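Local coordinates for protein post-proline cleaving enzyme (Rickettsia typhi, PDB 4HVT) that probably acts as a serine endopeptidase of the prolyl oligopeptidase family, cutting peptides after proline with an alpha/beta-hydrolase domain capped by a beta-propeller, at residues 286-291 / 321-326; 292-295 / 301-304. All coordinates share one frame; numbering follows the deposited sequence.

The two contacts lie in the N-terminal beta-propeller region, centres about 6 Å apart, and share one four-stranded antiparallel sheet, contact 2 within it and contact 1 where a loop packs on it. Along the chain contact 2 is nested inside contact 1, its hairpin coming between residues 286-291 and residues 321-326. Strand 301-305 is the shared element, paired with strand 293-298 on one flank and strand 322-326 on the other; Val323 O lies 2.9 Å from Trp304 N, probably a hydrogen bond. Contact 2 joins the blade's first two strands, the first being the one nearest the central axis in propellers, while contact 1 lays the connection from the preceding sheet over side chains of the third.

Contact 1. Residues 286-291 / 321-326; sequences INMPSD and SLVALH
Met288 reaches from the loop 286-291 to strand 322-326 and meets it through the last two atoms of its side chain. Its SD lies 4.2 Å from Leu325 CD1, while CE reaches both Leu325 CD2, also at 4.2 Å, and Val323 CG2, at 4.5 Å. The thioether thus runs alongside the forked end of the leucine, the two side chains sliding past each other in opposite directions, and its methyl extends on toward the valine. The methionine is folded rather than extended: CG sits beside the backbone N and opposite the carbonyl carbon, and further bends at chi2 (-69°) and chi3 (-76°) bring CE round toward Val323. Leu325 holds CG between its backbone N and carbonyl carbon (chi1 61°), with both methyls presented to the thioether. No hydrogen bond crosses here; this is light apolar packing, with the backbones well apart: even the nearest CA atoms, those of Met288 and Leu325, are 10.9 Å apart. Trp304 of the adjoining strand touches all three of these side chains, and Trp310 and Leu330 also pack on Met288. Farther out, backbone bonds from Asn287 to Leu330 and from Ser290 to Tyr269 position the loop. Such a connection, leaving the last strand of one four-stranded antiparallel sheet and packing on the next before entering its first strand, is characteristic of blade-to-blade passage in a beta-propeller.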
ATOM      1  N   ILE A 286      20.746  16.770  -6.489  1.00 11.52           N
ATOM      2  CA  ILE A 286      21.201  15.461  -6.960  1.00 11.42           C
ATOM      3  C   ILE A 286      21.033  15.378  -8.490  1.00 11.95           C
ATOM      4  O   ILE A 286      19.984  15.762  -9.038  1.00 11.81           O
ATOM      5  CB  ILE A 286      20.412  14.330  -6.251  1.00 10.79           C
ATOM      6  CG1 ILE A 286      20.890  14.214  -4.826  1.00 10.56           C
ATOM      7  CG2 ILE A 286      20.546  13.011  -6.995  1.00 10.89           C
ATOM      8  CD1 ILE A 286      19.993  13.392  -3.972  1.00 10.03           C
ATOM      9  N   ASN A 287      22.112  14.939  -9.143  1.00 12.64           N
ATOM     10  CA  ASN A 287      22.158  14.711 -10.564  1.00 13.68           C
ATOM     11  C   ASN A 287      21.995  13.200 -10.824  1.00 12.86           C
ATOM     12  O   ASN A 287      22.980  12.421 -10.772  1.00 12.58           O
ATOM     13  CB  ASN A 287      23.491  15.234 -11.135  1.00 16.17           C
ATOM     14  CG  ASN A 287      23.502  15.241 -12.666  1.00 19.20           C
ATOM     15  OD1 ASN A 287      22.628  14.662 -13.288  1.00 20.63           O
ATOM     16  ND2 ASN A 287      24.459  15.961 -13.266  1.00 22.99           N
ATOM     17  N   MET A 288      20.722  12.814 -10.977  1.00 11.92           N
ATOM     18  CA  MET A 288      20.339  11.461 -11.383  1.00 11.82           C
ATOM     19  C   MET A 288      19.151  11.583 -12.326  1.00 11.74           C
ATOM     20  O   MET A 288      18.506  12.663 -12.411  1.00 11.81           O
ATOM     21  CB  MET A 288      19.928  10.576 -10.168  1.00 11.60           C
ATOM     22  CG  MET A 288      21.063  10.242  -9.183  1.00 11.64           C
ATOM     23  SD  MET A 288      22.298   9.130  -9.901  1.00 12.09           S
ATOM     24  CE  MET A 288      21.329   7.614  -9.774  1.00 11.77           C
ATOM     25  N   PRO A 289      18.880  10.534 -13.099  1.00 11.71           N
ATOM     26  CA  PRO A 289      17.671  10.596 -13.936  1.00 11.54           C
ATOM     27  C   PRO A 289      16.440  11.002 -13.120  1.00 11.22           C
ATOM     28  O   PRO A 289      16.248  10.541 -12.010  1.00 11.40           O
ATOM     29  CB  PRO A 289      17.574   9.161 -14.513  1.00 11.55           C
ATOM     30  CG  PRO A 289      18.975   8.654 -14.519  1.00 11.89           C
ATOM     31  CD  PRO A 289      19.551   9.224 -13.214  1.00 11.73           C
ATOM     32  N   SER A 290      15.580  11.860 -13.675  1.00 11.30           N
ATOM     33  CA  SER A 290      14.496  12.421 -12.910  1.00 11.06           C
ATOM     34  C   SER A 290      13.461  11.413 -12.421  1.00 10.37           C
ATOM     35  O   SER A 290      12.811  11.669 -11.421  1.00 10.18           O
ATOM     36  CB  SER A 290      13.784  13.511 -13.718  1.00 11.41           C
ATOM     37  OG  SER A 290      13.190  12.997 -14.892  1.00 12.37           O
ATOM     38  N   ASP A 291      13.377  10.239 -13.071  1.00 10.19           N
ATOM     39  CA  ASP A 291      12.445   9.182 -12.661  1.00  9.93           C
ATOM     40  C   ASP A 291      13.153   8.013 -12.004  1.00  9.26           C
ATOM     41  O   ASP A 291      12.523   6.992 -11.742  1.00  9.49           O
ATOM     42  CB  ASP A 291      11.527   8.714 -13.795  1.00 10.39           C
ATOM     43  CG  ASP A 291      12.284   8.294 -15.063  1.00 11.01           C
ATOM     44  OD1 ASP A 291      13.531   8.392 -15.171  1.00 11.23           O
ATOM     45  OD2 ASP A 291      11.577   7.794 -15.979  1.00 11.62           O
ATOM     46  N   SER A 321      16.743  -1.614 -14.101  1.00 10.24           N
ATOM     47  CA  SER A 321      18.016  -1.916 -13.484  1.00 10.22           C
ATOM     48  C   SER A 321      18.196  -1.226 -12.145  1.00  9.55           C
ATOM     49  O   SER A 321      17.580  -0.195 -11.859  1.00  8.94           O
ATOM     50  CB  SER A 321      19.199  -1.494 -14.398  1.00 10.78           C
ATOM     51  OG  SER A 321      19.129  -2.134 -15.687  1.00 11.55           O
ATOM     52  N   LEU A 322      19.044  -1.835 -11.330  1.00  9.43           N
ATOM     53  CA  LEU A 322      19.463  -1.243 -10.071  1.00  9.27           C
ATOM     54  C   LEU A 322      20.931  -0.877 -10.181  1.00  9.48           C
ATOM     55  O   LEU A 322      21.755  -1.706 -10.519  1.00  9.76           O
ATOM     56  CB  LEU A 322      19.261  -2.208  -8.910  1.00  8.90           C
ATOM     57  CG  LEU A 322      19.387  -1.523  -7.517  1.00  8.84           C
ATOM     58  CD1 LEU A 322      18.107  -0.766  -7.147  1.00  8.50           C
ATOM     59  CD2 LEU A 322      19.698  -2.569  -6.439  1.00  9.10           C
ATOM     60  N   VAL A 323      21.258   0.371  -9.863  1.00  9.50           N
ATOM     61  CA  VAL A 323      22.653   0.779  -9.799  1.00  9.70           C
ATOM     62  C   VAL A 323      23.036   1.214  -8.364  1.00  9.50           C
ATOM     63  O   VAL A 323      22.143   1.462  -7.513  1.00  8.97           O
ATOM     64  CB  VAL A 323      22.922   1.987 -10.739  1.00  9.91           C
ATOM     65  CG1 VAL A 323      22.535   1.690 -12.196  1.00 10.27           C
ATOM     66  CG2 VAL A 323      22.169   3.224 -10.231  1.00  9.55           C
ATOM     67  N   ALA A 324      24.346   1.209  -8.088  1.00  9.88           N
ATOM     68  CA  ALA A 324      24.856   1.658  -6.852  1.00  9.78           C
ATOM     69  C   ALA A 324      25.949   2.636  -7.140  1.00 10.14           C
ATOM     70  O   ALA A 324      26.650   2.534  -8.163  1.00 10.75           O
ATOM     71  CB  ALA A 324      25.438   0.504  -6.084  1.00 10.00           C
ATOM     72  N   LEU A 325      26.080   3.582  -6.227  1.00 10.08           N
ATOM     73  CA  LEU A 325      27.161   4.583  -6.313  1.00 10.62           C
ATOM     74  C   LEU A 325      27.451   5.150  -4.935  1.00 10.24           C
ATOM     75  O   LEU A 325      26.631   5.203  -4.027  1.00  9.35           O
ATOM     76  CB  LEU A 325      26.872   5.734  -7.275  1.00 10.90           C
ATOM     77  CG  LEU A 325      25.683   6.674  -7.083  1.00 10.92           C
ATOM     78  CD1 LEU A 325      25.771   7.935  -7.924  1.00 11.57           C
ATOM     79  CD2 LEU A 325      24.298   5.986  -7.314  1.00 10.64           C
ATOM     80  N   HIS A 326      28.641   5.647  -4.794  1.00 10.84           N
ATOM     81  CA  HIS A 326      28.978   6.409  -3.584  1.00 11.00           C
ATOM     82  C   HIS A 326      28.140   7.670  -3.479  1.00 10.71           C
ATOM     83  O   HIS A 326      27.857   8.335  -4.508  1.00 10.56           O
ATOM     84  CB  HIS A 326      30.452   6.819  -3.576  1.00 11.86           C
ATOM     85  CG  HIS A 326      30.933   7.246  -2.223  1.00 12.21           C
ATOM     86  ND1 HIS A 326      31.069   8.564  -1.834  1.00 12.66           N
ATOM     87  CD2 HIS A 326      31.396   6.504  -1.186  1.00 12.57           C
ATOM     88  CE1 HIS A 326      31.513   8.613  -0.592  1.00 12.76           C
ATOM     89  NE2 HIS A 326      31.706   7.368  -0.166  1.00 12.63           N
TER

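Contact 2. Residues 292-295 / 301-304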
ATOM      1  N   ALA A 292      14.453   8.152 -11.711  1.00  8.84           N
ATOM      2  CA  ALA A 292      15.147   7.162 -10.865  1.00  8.59           C
ATOM      3  C   ALA A 292      14.761   7.388  -9.401  1.00  8.15           C
ATOM      4  O   ALA A 292      14.481   8.526  -9.013  1.00  8.03           O
ATOM      5  CB  ALA A 292      16.636   7.257 -11.082  1.00  8.82           C
ATOM      6  N   THR A 293      14.695   6.308  -8.604  1.00  7.89           N
ATOM      7  CA  THR A 293      14.278   6.371  -7.210  1.00  7.81           C
ATOM      8  C   THR A 293      15.281   5.732  -6.264  1.00  7.74           C
ATOM      9  O   THR A 293      15.898   4.720  -6.576  1.00  7.64           O
ATOM     10  CB  THR A 293      12.897   5.709  -7.009  1.00  7.91           C
ATOM     11  OG1 THR A 293      12.903   4.414  -7.586  1.00  8.43           O
ATOM     12  CG2 THR A 293      11.818   6.590  -7.662  1.00  8.21           C
ATOM     13  N   LEU A 294      15.490   6.393  -5.138  1.00  7.77           N
ATOM     14  CA  LEU A 294      16.340   5.867  -4.094  1.00  7.64           C
ATOM     15  C   LEU A 294      15.709   4.690  -3.409  1.00  7.65           C
ATOM     16  O   LEU A 294      14.604   4.755  -2.903  1.00  7.35           O
ATOM     17  CB  LEU A 294      16.626   6.962  -3.059  1.00  7.84           C
ATOM     18  CG  LEU A 294      17.504   6.555  -1.845  1.00  7.94           C
ATOM     19  CD1 LEU A 294      18.933   6.142  -2.292  1.00  8.13           C
ATOM     20  CD2 LEU A 294      17.506   7.759  -0.882  1.00  8.04           C
ATOM     21  N   GLN A 295      16.461   3.603  -3.346  1.00  8.19           N
ATOM     22  CA  GLN A 295      15.947   2.337  -2.785  1.00  8.24           C
ATOM     23  C   GLN A 295      16.583   1.867  -1.486  1.00  8.32           C
ATOM     24  O   GLN A 295      16.145   0.877  -0.867  1.00  8.28           O
ATOM     25  CB  GLN A 295      16.094   1.217  -3.827  1.00  8.61           C
ATOM     26  CG  GLN A 295      15.256   1.457  -5.076  1.00  8.92           C
ATOM     27  CD  GLN A 295      13.799   1.451  -4.795  1.00  9.13           C
ATOM     28  OE1 GLN A 295      13.314   0.726  -3.896  1.00  9.66           O
ATOM     29  NE2 GLN A 295      13.052   2.285  -5.499  1.00  9.31           N
ATOM     30  N   TYR A 301      27.327   4.048   0.322  1.00 10.45           N
ATOM     31  CA  TYR A 301      26.815   3.815  -1.026  1.00 10.25           C
ATOM     32  C   TYR A 301      25.279   3.837  -1.037  1.00  9.59           C
ATOM     33  O   TYR A 301      24.688   3.395  -0.043  1.00  9.33           O
ATOM     34  CB  TYR A 301      27.322   2.471  -1.561  1.00 10.72           C
ATOM     35  CG  TYR A 301      28.803   2.529  -1.833  1.00 11.69           C
ATOM     36  CD1 TYR A 301      29.717   2.478  -0.788  1.00 12.17           C
ATOM     37  CD2 TYR A 301      29.278   2.748  -3.109  1.00 12.33           C
ATOM     38  CE1 TYR A 301      31.059   2.612  -1.005  1.00 13.08           C
ATOM     39  CE2 TYR A 301      30.628   2.864  -3.334  1.00 13.09           C
ATOM     40  CZ  TYR A 301      31.506   2.824  -2.278  1.00 13.51           C
ATOM     41  OH  TYR A 301      32.855   2.993  -2.476  1.00 14.94           O
ATOM     42  N   VAL A 302      24.662   4.261  -2.128  1.00  9.16           N
ATOM     43  CA  VAL A 302      23.239   4.369  -2.291  1.00  8.85           C
ATOM     44  C   VAL A 302      22.808   3.603  -3.521  1.00  8.91           C
ATOM     45  O   VAL A 302      23.580   3.466  -4.457  1.00  9.48           O
ATOM     46  CB  VAL A 302      22.773   5.851  -2.385  1.00  8.58           C
ATOM     47  CG1 VAL A 302      22.872   6.545  -1.031  1.00  8.55           C
ATOM     48  CG2 VAL A 302      23.598   6.576  -3.389  1.00  8.78           C
ATOM     49  N   PHE A 303      21.623   3.009  -3.443  1.00  8.48           N
ATOM     50  CA  PHE A 303      21.055   2.174  -4.503  1.00  8.60           C
ATOM     51  C   PHE A 303      19.906   2.865  -5.147  1.00  8.33           C
ATOM     52  O   PHE A 303      18.992   3.309  -4.453  1.00  8.08           O
ATOM     53  CB  PHE A 303      20.547   0.860  -3.928  1.00  8.82           C
ATOM     54  CG  PHE A 303      21.599   0.082  -3.166  1.00  9.24           C
ATOM     55  CD1 PHE A 303      22.618  -0.476  -3.844  1.00  9.90           C
ATOM     56  CD2 PHE A 303      21.582  -0.016  -1.779  1.00  9.60           C
ATOM     57  CE1 PHE A 303      23.623  -1.161  -3.213  1.00 10.26           C
ATOM     58  CE2 PHE A 303      22.600  -0.682  -1.133  1.00 10.14           C
ATOM     59  CZ  PHE A 303      23.647  -1.214  -1.851  1.00 10.34           C
ATOM     60  N   TRP A 304      19.867   2.881  -6.493  1.00  8.46           N
ATOM     61  CA  TRP A 304      18.878   3.600  -7.243  1.00  8.24           C
ATOM     62  C   TRP A 304      18.292   2.685  -8.314  1.00  8.35           C
ATOM     63  O   TRP A 304      19.009   1.965  -9.033  1.00  8.37           O
ATOM     64  CB  TRP A 304      19.471   4.845  -7.891  1.00  8.44           C
ATOM     65  CG  TRP A 304      19.774   5.933  -6.918  1.00  8.28           C
ATOM     66  CD1 TRP A 304      20.767   5.929  -5.983  1.00  8.26           C
ATOM     67  CD2 TRP A 304      19.069   7.189  -6.739  1.00  8.16           C
ATOM     68  NE1 TRP A 304      20.707   7.083  -5.202  1.00  8.19           N
ATOM     69  CE2 TRP A 304      19.684   7.877  -5.669  1.00  7.99           C
ATOM     70  CE3 TRP A 304      17.951   7.789  -7.383  1.00  8.07           C
ATOM     71  CZ2 TRP A 304      19.255   9.146  -5.244  1.00  8.03           C
ATOM     72  CZ3 TRP A 304      17.535   9.030  -6.953  1.00  8.07           C
ATOM     73  CH2 TRP A 304      18.206   9.716  -5.912  1.00  8.01           C
TER
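Leu294 and Trp304 face each other as a non-hydrogen-bonded antiparallel pair with CA atoms 4.6 Å apart, the short segments 293-295 and 301-304 running at 122° to each other. Next along, Gln295 N donates a nearly straight bond to Phe303 O (2.8 Å, 166° at the hydrogen), and Trp304 CA makes a CA-H...O contact of 3.3 Å with Thr293 O. The tryptophan ring carries most of the side-chain packing. Leu294 CB stands 4.1 Å from the centroid of its six-membered ring, close to the normal, a CH-pi contact over the face that also lies under the Leu294 backbone. With CG anti to the backbone N (chi1 179°), Leu294 directs CD1 to the pyrrole side, 3.5 Å from Trp304 NE1, and on to Val302 CB at 3.9 Å. NE1 is buried with no hydrogen-bond partner in the model; the carbons beside it include Leu294 CD1 and, in the ring plane at its edge, Val302 CG2. At the other end of the indole, Ala292 CB packs on CE3 of Trp304, and Ala292 O lies at the ring edge near its plane. Gln295 folds back along its own strand: NE2 gives Thr293 OG1 a bond of 3.0 Å, in the amide plane but noticeably bent. Val302 packs against Leu325 of strand 322-326, the hairpin's next neighbour in the sheet, while Gln295 and Phe303 meet Phe352 and Ile355, respectively, on strand 350-357 of the following sheet.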